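Local coordinates for protein beta-1,4-mannanase (Caldicellulosiruptor saccharolyticus, PDB 1PMJ) that probably binds beta-1,4-mannan chains as a family 27 carbohydrate-binding module, tethering a mannan-degrading enzyme to its polysaccharide substrate, at residues A[87-92]-A[171-176]; A[97-102]-A[165-170]; A[65-70]-A[156-161]; A[14-19]-A[33-38]. All coordinates share one frame; numbering follows the deposited sequence.

Contact 1: A[87-92]-A[171-176]; sequences FEMFIP and GPIYLD. With CA (calcium ion), chain B.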
# COMPACT_ATOMS: atom_id res chain seq x y z
N PHE A 87 4.74 5.79 0.52
CA PHE A 87 3.57 5.25 1.19
C PHE A 87 3.91 4.96 2.65
O PHE A 87 5.09 4.81 3.02
CB PHE A 87 3.11 3.95 0.52
CG PHE A 87 4.11 2.86 0.65
CD1 PHE A 87 5.14 2.77 -0.25
CD2 PHE A 87 4.07 2.00 1.74
CE1 PHE A 87 6.12 1.82 -0.07
CE2 PHE A 87 5.04 1.04 1.91
CZ PHE A 87 6.06 0.97 1.00
N GLU A 88 2.87 4.79 3.47
CA GLU A 88 2.98 4.28 4.83
C GLU A 88 2.03 3.13 5.06
O GLU A 88 0.91 3.13 4.54
CB GLU A 88 2.64 5.38 5.82
CG GLU A 88 3.59 6.56 5.82
CD GLU A 88 3.24 7.57 6.89
OE1 GLU A 88 2.14 8.11 6.86
OE2 GLU A 88 4.04 7.74 7.83
N MET A 89 2.49 2.13 5.83
CA MET A 89 1.65 1.02 6.27
C MET A 89 1.69 0.98 7.79
O MET A 89 2.75 1.21 8.38
CB MET A 89 2.12 -0.33 5.71
CG MET A 89 1.99 -0.50 4.25
SD MET A 89 2.96 -1.85 3.61
CE MET A 89 2.74 -2.91 4.86
N PHE A 90 0.55 0.63 8.40
CA PHE A 90 0.40 0.54 9.84
C PHE A 90 -0.21 -0.82 10.18
O PHE A 90 -1.25 -1.20 9.61
CB PHE A 90 -0.55 1.64 10.39
CG PHE A 90 -0.16 3.04 10.01
CD1 PHE A 90 -0.34 3.50 8.71
CD2 PHE A 90 0.40 3.89 10.93
CE1 PHE A 90 0.02 4.82 8.33
CE2 PHE A 90 0.79 5.17 10.57
CZ PHE A 90 0.58 5.62 9.26
N ILE A 91 0.42 -1.53 11.10
CA ILE A 91 -0.05 -2.85 11.55
C ILE A 91 -0.10 -2.85 13.08
O ILE A 91 0.89 -2.52 13.72
CB ILE A 91 0.84 -4.01 11.04
CG1 ILE A 91 1.24 -3.82 9.57
CG2 ILE A 91 0.15 -5.33 11.33
CD1 ILE A 91 2.56 -3.18 9.35
N PRO A 92 -1.24 -3.15 13.68
CA PRO A 92 -1.31 -3.13 15.14
C PRO A 92 -0.21 -3.99 15.79
O PRO A 92 -0.08 -5.18 15.52
CB PRO A 92 -2.70 -3.68 15.44
CG PRO A 92 -3.42 -3.73 14.20
CD PRO A 92 -2.53 -3.48 13.05
N GLY A 171 -5.97 -9.79 10.91
CA GLY A 171 -6.12 -8.44 11.41
C GLY A 171 -6.03 -7.41 10.29
O GLY A 171 -5.75 -7.74 9.13
N PRO A 172 -6.17 -6.13 10.65
CA PRO A 172 -5.99 -5.06 9.67
C PRO A 172 -4.51 -4.74 9.38
O PRO A 172 -3.63 -4.86 10.25
CB PRO A 172 -6.66 -3.88 10.35
CG PRO A 172 -6.44 -4.10 11.78
CD PRO A 172 -6.56 -5.62 11.96
N ILE A 173 -4.27 -4.34 8.13
CA ILE A 173 -3.09 -3.58 7.74
C ILE A 173 -3.65 -2.31 7.14
O ILE A 173 -4.52 -2.41 6.24
CB ILE A 173 -2.23 -4.34 6.68
CG1 ILE A 173 -1.74 -5.67 7.28
CG2 ILE A 173 -1.12 -3.42 6.16
CD1 ILE A 173 -0.96 -6.54 6.31
N TYR A 174 -3.18 -1.14 7.60
CA TYR A 174 -3.64 0.14 7.07
C TYR A 174 -2.62 0.73 6.10
O TYR A 174 -1.40 0.68 6.35
CB TYR A 174 -3.93 1.16 8.15
CG TYR A 174 -4.90 0.72 9.20
CD1 TYR A 174 -4.49 -0.09 10.26
CD2 TYR A 174 -6.26 1.02 9.10
CE1 TYR A 174 -5.37 -0.52 11.25
CE2 TYR A 174 -7.15 0.61 10.09
CZ TYR A 174 -6.72 -0.19 11.15
OH TYR A 174 -7.59 -0.62 12.17
N LEU A 175 -3.11 1.26 4.99
CA LEU A 175 -2.32 1.97 4.03
C LEU A 175 -2.73 3.44 4.06
O LEU A 175 -3.91 3.76 4.15
CB LEU A 175 -2.54 1.38 2.64
CG LEU A 175 -1.75 1.85 1.45
CD1 LEU A 175 -0.27 1.48 1.66
CD2 LEU A 175 -2.29 1.23 0.20
N ASP A 176 -1.76 4.32 4.00
CA ASP A 176 -2.04 5.76 3.98
C ASP A 176 -0.95 6.52 3.27
O ASP A 176 0.15 6.01 3.04
CB ASP A 176 -2.21 6.28 5.42
CG ASP A 176 -3.14 7.52 5.52
OD1 ASP A 176 -3.62 8.04 4.48
OD2 ASP A 176 -3.43 8.00 6.65
CA CA B . -5.09 9.69 5.65
O HOH W 1 -3.38 11.31 5.36

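Contact 2: A[97-102]-A[165-170]; sequences SKSQGG and QNSNYK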
# COMPACT_ATOMS: atom_id res chain seq x y z
N SER A 97 2.82 -8.74 16.82
CA SER A 97 3.98 -9.29 17.55
C SER A 97 3.75 -10.73 18.04
O SER A 97 4.71 -11.47 18.22
CB SER A 97 4.38 -8.41 18.73
OG SER A 97 3.48 -8.57 19.80
N LYS A 98 2.49 -11.08 18.27
CA LYS A 98 2.11 -12.44 18.68
C LYS A 98 2.06 -13.44 17.51
O LYS A 98 2.03 -14.66 17.75
CB LYS A 98 0.74 -12.40 19.36
CG LYS A 98 0.72 -11.77 20.74
CD LYS A 98 -0.74 -11.68 21.23
CE LYS A 98 -0.86 -11.17 22.65
NZ LYS A 98 -2.14 -10.45 22.85
N SER A 99 2.03 -12.95 16.28
CA SER A 99 1.91 -13.80 15.10
C SER A 99 3.23 -14.47 14.71
O SER A 99 4.33 -13.99 15.04
CB SER A 99 1.33 -13.02 13.89
OG SER A 99 2.26 -12.12 13.34
N GLN A 100 3.10 -15.61 14.04
CA GLN A 100 4.25 -16.34 13.48
C GLN A 100 4.60 -15.79 12.12
O GLN A 100 3.80 -15.18 11.44
CB GLN A 100 3.89 -17.83 13.33
CG GLN A 100 3.62 -18.53 14.66
CD GLN A 100 2.94 -19.88 14.51
OE1 GLN A 100 2.54 -20.29 13.41
NE2 GLN A 100 2.83 -20.59 15.61
N GLY A 101 5.82 -16.04 11.70
CA GLY A 101 6.20 -15.73 10.34
C GLY A 101 6.39 -14.23 10.13
O GLY A 101 6.79 -13.47 11.01
N GLY A 102 6.04 -13.79 8.94
CA GLY A 102 6.18 -12.39 8.57
C GLY A 102 5.35 -12.13 7.31
O GLY A 102 4.59 -12.99 6.86
N GLN A 165 4.12 -14.80 4.78
CA GLN A 165 5.24 -15.69 4.73
C GLN A 165 5.17 -16.64 5.94
O GLN A 165 5.72 -16.36 7.03
CB GLN A 165 6.53 -14.89 4.72
CG GLN A 165 6.74 -14.05 3.47
CD GLN A 165 8.05 -13.31 3.50
OE1 GLN A 165 9.11 -13.92 3.15
NE2 GLN A 165 8.05 -12.14 3.89
N ASN A 166 4.44 -17.75 5.76
CA ASN A 166 4.09 -18.63 6.86
C ASN A 166 3.59 -17.86 8.08
O ASN A 166 3.94 -18.18 9.24
CB ASN A 166 5.25 -19.59 7.23
CG ASN A 166 5.62 -20.51 6.09
OD1 ASN A 166 6.60 -20.27 5.39
ND2 ASN A 166 4.81 -21.55 5.87
N SER A 167 2.74 -16.87 7.81
CA SER A 167 2.11 -16.06 8.85
C SER A 167 0.74 -16.61 9.22
O SER A 167 0.02 -17.18 8.38
CB SER A 167 1.95 -14.61 8.36
OG SER A 167 1.32 -13.79 9.33
N ASN A 168 0.40 -16.41 10.49
CA ASN A 168 -0.96 -16.62 10.98
C ASN A 168 -1.62 -15.32 11.41
O ASN A 168 -2.63 -15.34 12.13
CB ASN A 168 -1.02 -17.64 12.13
CG ASN A 168 -0.27 -17.21 13.39
OD1 ASN A 168 0.48 -16.20 13.36
ND2 ASN A 168 -0.37 -17.86 14.45
N TYR A 169 -1.09 -14.19 10.94
CA TYR A 169 -1.69 -12.93 11.30
C TYR A 169 -3.08 -12.79 10.65
O TYR A 169 -3.23 -13.02 9.45
CB TYR A 169 -0.80 -11.74 10.87
CG TYR A 169 -1.44 -10.41 11.21
CD1 TYR A 169 -1.50 -9.96 12.51
CD2 TYR A 169 -1.95 -9.59 10.21
CE1 TYR A 169 -2.05 -8.72 12.85
CE2 TYR A 169 -2.54 -8.36 10.52
CZ TYR A 169 -2.59 -7.91 11.83
OH TYR A 169 -3.16 -6.69 12.14
N LYS A 170 -4.05 -12.44 11.47
CA LYS A 170 -5.42 -12.13 11.07
C LYS A 170 -5.73 -10.80 11.72
O LYS A 170 -5.77 -10.68 12.95
CB LYS A 170 -6.42 -13.22 11.55
CG LYS A 170 -7.85 -12.87 11.20
CD LYS A 170 -8.84 -13.87 11.77
CE LYS A 170 -10.26 -13.37 11.57
NZ LYS A 170 -11.22 -14.27 12.26
O HOH W 2 1.12 -17.06 16.88
O HOH W 3 3.19 -12.49 10.73
O HOH W 4 4.01 -20.39 10.91

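Contact 3: A[65-70]-A[156-161]; sequences LGTWIG and AQLVFQ. Unlike the reference sequence in segment 65-70: I69 (reference Phe).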
# COMPACT_ATOMS: atom_id res chain seq x y z
N LEU A 65 -3.67 -5.60 -4.56
CA LEU A 65 -4.52 -4.43 -4.39
C LEU A 65 -4.11 -3.37 -5.39
O LEU A 65 -2.93 -3.08 -5.50
CB LEU A 65 -4.31 -3.88 -2.97
CG LEU A 65 -5.03 -2.59 -2.61
CD1 LEU A 65 -6.49 -2.90 -2.24
CD2 LEU A 65 -4.29 -1.89 -1.47
N GLY A 66 -5.02 -2.89 -6.22
CA GLY A 66 -4.70 -1.87 -7.19
C GLY A 66 -5.49 -0.60 -7.00
O GLY A 66 -6.56 -0.58 -6.41
N THR A 67 -4.93 0.49 -7.51
CA THR A 67 -5.68 1.72 -7.75
C THR A 67 -5.35 2.26 -9.12
O THR A 67 -4.36 1.91 -9.75
CB THR A 67 -5.34 2.79 -6.66
OG1 THR A 67 -6.22 3.93 -6.79
CG2 THR A 67 -3.91 3.35 -6.78
N TRP A 68 -6.21 3.15 -9.59
CA TRP A 68 -6.01 3.83 -10.85
C TRP A 68 -5.66 5.29 -10.60
O TRP A 68 -6.46 6.03 -9.99
CB TRP A 68 -7.28 3.67 -11.74
CG TRP A 68 -7.39 2.27 -12.27
CD1 TRP A 68 -8.11 1.25 -11.75
CD2 TRP A 68 -6.68 1.72 -13.39
NE1 TRP A 68 -7.92 0.10 -12.48
CE2 TRP A 68 -7.03 0.36 -13.49
CE3 TRP A 68 -5.78 2.24 -14.32
CZ2 TRP A 68 -6.52 -0.48 -14.49
CZ3 TRP A 68 -5.28 1.41 -15.32
CH2 TRP A 68 -5.63 0.07 -15.39
N ILE A 69 -4.47 5.69 -11.02
CA ILE A 69 -3.97 7.06 -10.83
C ILE A 69 -4.75 7.88 -11.85
O ILE A 69 -4.56 7.71 -13.08
CB ILE A 69 -2.45 7.18 -11.05
CG1 ILE A 69 -1.67 6.27 -10.09
CG2 ILE A 69 -1.99 8.67 -10.86
CD1 ILE A 69 -0.29 5.98 -10.58
N GLY A 70 -5.65 8.71 -11.34
CA GLY A 70 -6.64 9.40 -12.16
C GLY A 70 -8.05 8.84 -12.13
O GLY A 70 -8.98 9.44 -12.68
N ALA A 156 -2.12 3.25 -15.99
CA ALA A 156 -2.10 4.01 -14.74
C ALA A 156 -2.46 3.24 -13.48
O ALA A 156 -3.08 3.79 -12.58
CB ALA A 156 -2.98 5.22 -14.87
N GLN A 157 -2.06 1.96 -13.39
CA GLN A 157 -2.45 1.11 -12.29
C GLN A 157 -1.25 0.95 -11.39
O GLN A 157 -0.22 0.45 -11.81
CB GLN A 157 -2.99 -0.25 -12.73
CG GLN A 157 -3.64 -1.01 -11.60
CD GLN A 157 -4.06 -2.41 -11.95
OE1 GLN A 157 -3.35 -3.13 -12.67
NE2 GLN A 157 -5.23 -2.81 -11.46
N LEU A 158 -1.42 1.39 -10.16
CA LEU A 158 -0.44 1.17 -9.10
C LEU A 158 -0.94 -0.00 -8.27
O LEU A 158 -2.08 -0.00 -7.81
CB LEU A 158 -0.31 2.43 -8.26
CG LEU A 158 0.69 2.42 -7.10
CD1 LEU A 158 2.14 2.39 -7.57
CD2 LEU A 158 0.45 3.67 -6.26
N VAL A 159 -0.09 -1.01 -8.09
CA VAL A 159 -0.43 -2.22 -7.36
C VAL A 159 0.45 -2.38 -6.14
O VAL A 159 1.67 -2.24 -6.22
CB VAL A 159 -0.31 -3.46 -8.27
CG1 VAL A 159 -0.56 -4.76 -7.49
CG2 VAL A 159 -1.31 -3.34 -9.45
N PHE A 160 -0.19 -2.72 -5.03
CA PHE A 160 0.45 -3.18 -3.81
C PHE A 160 0.16 -4.66 -3.68
O PHE A 160 -0.99 -5.06 -3.56
CB PHE A 160 -0.07 -2.43 -2.59
CG PHE A 160 0.34 -0.98 -2.56
CD1 PHE A 160 -0.32 -0.02 -3.31
CD2 PHE A 160 1.40 -0.57 -1.74
CE1 PHE A 160 0.10 1.30 -3.27
CE2 PHE A 160 1.80 0.76 -1.73
CZ PHE A 160 1.15 1.67 -2.50
N GLN A 161 1.20 -5.48 -3.73
CA GLN A 161 1.07 -6.89 -3.40
C GLN A 161 1.44 -7.12 -1.94
O GLN A 161 2.43 -6.60 -1.46
CB GLN A 161 1.97 -7.72 -4.32
CG GLN A 161 1.85 -9.23 -4.07
CD GLN A 161 2.60 -10.07 -5.07
OE1 GLN A 161 3.61 -10.69 -4.73
NE2 GLN A 161 2.13 -10.10 -6.30

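Contact 4: A[14-19]-A[33-38]; sequences GTVMSF and VSVSQD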
# COMPACT_ATOMS: atom_id res chain seq x y z
N GLY A 14 -12.54 10.77 2.46
CA GLY A 14 -13.35 9.74 3.06
C GLY A 14 -13.80 8.66 2.08
O GLY A 14 -14.79 7.99 2.33
N THR A 15 -13.07 8.51 0.98
CA THR A 15 -13.27 7.40 0.06
C THR A 15 -12.06 6.48 -0.02
O THR A 15 -10.96 6.83 0.40
CB THR A 15 -13.58 7.87 -1.36
OG1 THR A 15 -12.40 8.35 -2.01
CG2 THR A 15 -14.57 9.03 -1.37
N VAL A 16 -12.26 5.34 -0.66
CA VAL A 16 -11.14 4.43 -0.96
C VAL A 16 -10.25 4.85 -2.13
O VAL A 16 -9.30 4.14 -2.44
CB VAL A 16 -11.62 2.97 -1.21
CG1 VAL A 16 -12.30 2.42 -0.01
CG2 VAL A 16 -12.49 2.86 -2.50
N MET A 17 -10.55 5.97 -2.79
CA MET A 17 -9.73 6.53 -3.85
C MET A 17 -9.33 5.48 -4.90
O MET A 17 -8.16 5.33 -5.28
CB MET A 17 -8.51 7.26 -3.26
CG MET A 17 -8.88 8.50 -2.45
SD MET A 17 -7.40 9.42 -1.98
CE MET A 17 -8.09 11.04 -1.48
N SER A 18 -10.34 4.73 -5.34
CA SER A 18 -10.20 3.76 -6.43
C SER A 18 -9.36 2.52 -6.10
O SER A 18 -9.09 1.75 -6.98
CB SER A 18 -9.71 4.42 -7.71
OG SER A 18 -10.74 5.22 -8.29
N PHE A 19 -9.06 2.29 -4.83
CA PHE A 19 -8.40 1.07 -4.39
C PHE A 19 -9.39 -0.08 -4.30
O PHE A 19 -10.49 0.05 -3.75
CB PHE A 19 -7.73 1.24 -3.04
CG PHE A 19 -6.40 1.91 -3.11
CD1 PHE A 19 -6.29 3.29 -3.19
CD2 PHE A 19 -5.23 1.15 -3.07
CE1 PHE A 19 -5.06 3.90 -3.21
CE2 PHE A 19 -4.00 1.76 -3.09
CZ PHE A 19 -3.91 3.14 -3.21
N VAL A 33 -11.54 -4.47 1.79
CA VAL A 33 -10.93 -3.15 1.61
C VAL A 33 -11.97 -2.12 2.00
O VAL A 33 -13.11 -2.14 1.50
CB VAL A 33 -10.51 -2.95 0.15
CG1 VAL A 33 -9.94 -1.58 -0.07
CG2 VAL A 33 -9.54 -4.03 -0.26
N SER A 34 -11.62 -1.22 2.91
CA SER A 34 -12.53 -0.16 3.34
C SER A 34 -11.80 1.10 3.73
O SER A 34 -10.63 1.03 4.08
CB SER A 34 -13.36 -0.65 4.51
OG SER A 34 -12.62 -0.89 5.69
N VAL A 35 -12.49 2.22 3.70
CA VAL A 35 -11.97 3.47 4.22
C VAL A 35 -12.38 3.55 5.68
O VAL A 35 -13.51 3.21 6.05
CB VAL A 35 -12.39 4.71 3.36
CG1 VAL A 35 -13.91 4.86 3.23
CG2 VAL A 35 -11.68 5.95 3.91
N SER A 36 -11.42 3.91 6.53
CA SER A 36 -11.51 3.73 7.98
C SER A 36 -11.06 4.94 8.74
O SER A 36 -10.14 5.64 8.32
CB SER A 36 -10.64 2.55 8.43
OG SER A 36 -10.72 2.29 9.83
N GLN A 37 -11.74 5.21 9.86
CA GLN A 37 -11.37 6.25 10.83
C GLN A 37 -10.66 5.67 12.05
O GLN A 37 -10.47 6.38 13.05
CB GLN A 37 -12.61 7.06 11.26
CG GLN A 37 -13.23 7.89 10.14
CD GLN A 37 -14.59 8.51 10.52
OE1 GLN A 37 -15.58 8.28 9.83
NE2 GLN A 37 -14.62 9.29 11.56
N ASP A 38 -10.21 4.41 11.97
CA ASP A 38 -9.54 3.80 13.11
C ASP A 38 -8.34 4.57 13.61
O ASP A 38 -8.07 4.57 14.82
CB ASP A 38 -9.08 2.38 12.83
CG ASP A 38 -10.22 1.39 12.63
OD1 ASP A 38 -11.42 1.76 12.84
OD2 ASP A 38 -9.97 0.23 12.27

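Contact 1: A[87-92]-A[171-176]
F90 and Y174 turn their ring edges to each other's backbone. The carbonyl O of Y174 lies in the plane of the F90 ring, 3.8 Å from F90 CD1, and F90 O sits at the rim of the Y174 ring, 3.5 Å from Y174 CD1; P92 CD meets that same rim. Both rings have CG beside the backbone N (chi1 -55°), and F90 CB and Y174 CB lie 4.1 Å apart on one face of the sheet. D176 CB comes in obliquely on F90 CE1 at 3.9 Å, its carboxylate plane turned 58° from the ring. The backbones are neighbouring antiparallel strands of one sheet of a beta-sandwich. E88 pairs with D176, and F90 with Y174, through two N-H...O bonds each; the one from Y174 N to F90 O is almost straight at 178°. On the other face M89 CG rests 4.0 Å from L175 CD1, and I173 lies alongside M89, the two pointing the same way; M89 goes on to touch F103 and Y105 of strand 102-109. P92 CG packs on P172 CG at 3.9 Å. E88 OE1 is bound by N177, and Y174 OH by D38. D176 grips the calcium ion with both oxygens, OD1 at 2.5 Å and OD2 at 2.6 Å, and water 1, the D10 and Y46 carbonyls, E12 OE2 and N44 OD1 complete the site.

Contact 2: A[97-102]-A[165-170]
N168 reaches across to the backbone of S99 and Q100. At its CB the chain swings CG between the backbone N and the carbonyl carbon (chi1 64°), which carries the amide over to the 97-102 segment. CG itself lies 3.8 Å from Q100 N. OD1 does the gripping: it accepts from Q100 N at 2.8 Å, with the donor tilted 33° from the carbonyl plane, and it also lies against S99 CA and CB. At the other corner ND2 gives a hydrogen to water 2, which donates in turn to K98 O. Replacing N168 by an alanine removes the amide, which would probably leave Q100 N without its acceptor and water 2 without its donor, weakening the hold on the 99-100 backbone. In one of two conformers Q100 lays its amide on that of N168, the planes 12° apart, so this stack is tentative. Water 3 donates to S99 OG and Q100 O and bonds S167 OG at 2.7 Å; that same hydroxyl accepts from Y169 N, an ST turn. S99 OG is also bonded to F96 O. Beyond, G102 and Q165 make an antiparallel hydrogen-bonded pair, with Q165 N 2.8 Å from G102 O. The contact thus ties the turn leaving helix 93-98 to the loop between strands 153-165 and 172-181, with the Y169 side chain packed on I91, P92 and V52 of the neighbouring strands.

Contact 3: A[65-70]-A[156-161]
L65-W68 and Q157-Q161 are adjacent antiparallel strands in one sheet of the beta-sandwich, and their backbones are joined by five hydrogen bonds. L65 with F160 and T67 with L158 make the doubly bonded pairs, and past the strand end I69 N still reaches A156 O at 2.8 Å. A CH-pi contact carries the outer face: Q157 CB sits over the six-membered ring of W68, 3.8 Å from its centroid and only 10° off the normal. The Q157 chain leaves CB with CG anti to the backbone N (chi1 -169°), running on under the indole so that its amide lies 22° from the ring plane. R155 and N110 bond its OE1, and A22 O holds its NE2, so the amide is fixed. Without the indole, a W68 site holding an alanine is likely to uncover Q157 CB and open a gap beside A156. Apolar packing fills the inner face: T67 CG2 lies alongside L158 CB at 4.0 Å, both pointing the same way, and F160 reaches V107, L175 and V178 of other strands. T67 OG1 bonds M17 O. Between the doubly bonded pairs, G66 CA makes a CA-H...O contact with L158 O at 3.3 Å.

Contact 4: A[14-19]-A[33-38]
V35 pushes its two methyl groups against the backbone of G14 and T15. CG1 touches G14 O at 3.4 Å and CG2 reaches T15 O at 3.7 Å; chi1 of 58° wedges CG1 between the backbone N and the carbonyl carbon of V35, and it is this turn that directs it at G14. From the 14-19 loop, V16 CG1 lies over the strand backbone, 3.7 Å from V35 N and 4.1 Å from V35 CB. Further along, V33 CG1 rests at 4.1 Å from F19 O. The contact is thus made largely by valine methyls against main chain, with V16 CG1 also meeting the V35 side chain. Behind it the loop is shaped from within. T15 OG1 accepts from M17 N at 3.1 Å, an ST turn, and is also bonded to D13. V16 to F19 then form a type I' turn, closed by F19 N to V16 O at 3.0 Å. G14 takes a positive phi that suits glycine. Outward again, F19 inserts its ring among F11, L48, L65, T67 and L175, while V16 and V33 both touch L48. At the far end of the strand S36 OG accepts from D38 N in a second ST turn, and D38 OD2 makes a salt bridge with R49. V35 also packs on Y46, a calcium ligand, and its side chain lies about 8 Å from the ion. With D10 and E12 just ahead of G14, the loop runs from the calcium site down along the edge strand 30-36 of a beta-sandwich, an arrangement consistent with a calcium-bearing carbohydrate-binding module.

Contacts 1 and 3 are strand pairs in the two opposing sheets of the sandwich, their centres 17 Å apart; they meet in the core, where F87 and L175 touch F160. Contact 4 closes first along the chain, its loop lying beside both, with F19 reaching each sheet. Contact 2 lies within the loop closed by contact 1, at the far end of the module from contact 3, their centres 26 Å apart. Contacts 1 and 3 alternate along the sequence, so the chain passes repeatedly between the sheets, while calcium at D176 sits near contact 4. Together the two sheets and the calcium site probably hold the chain as one compact carbohydrate-binding module.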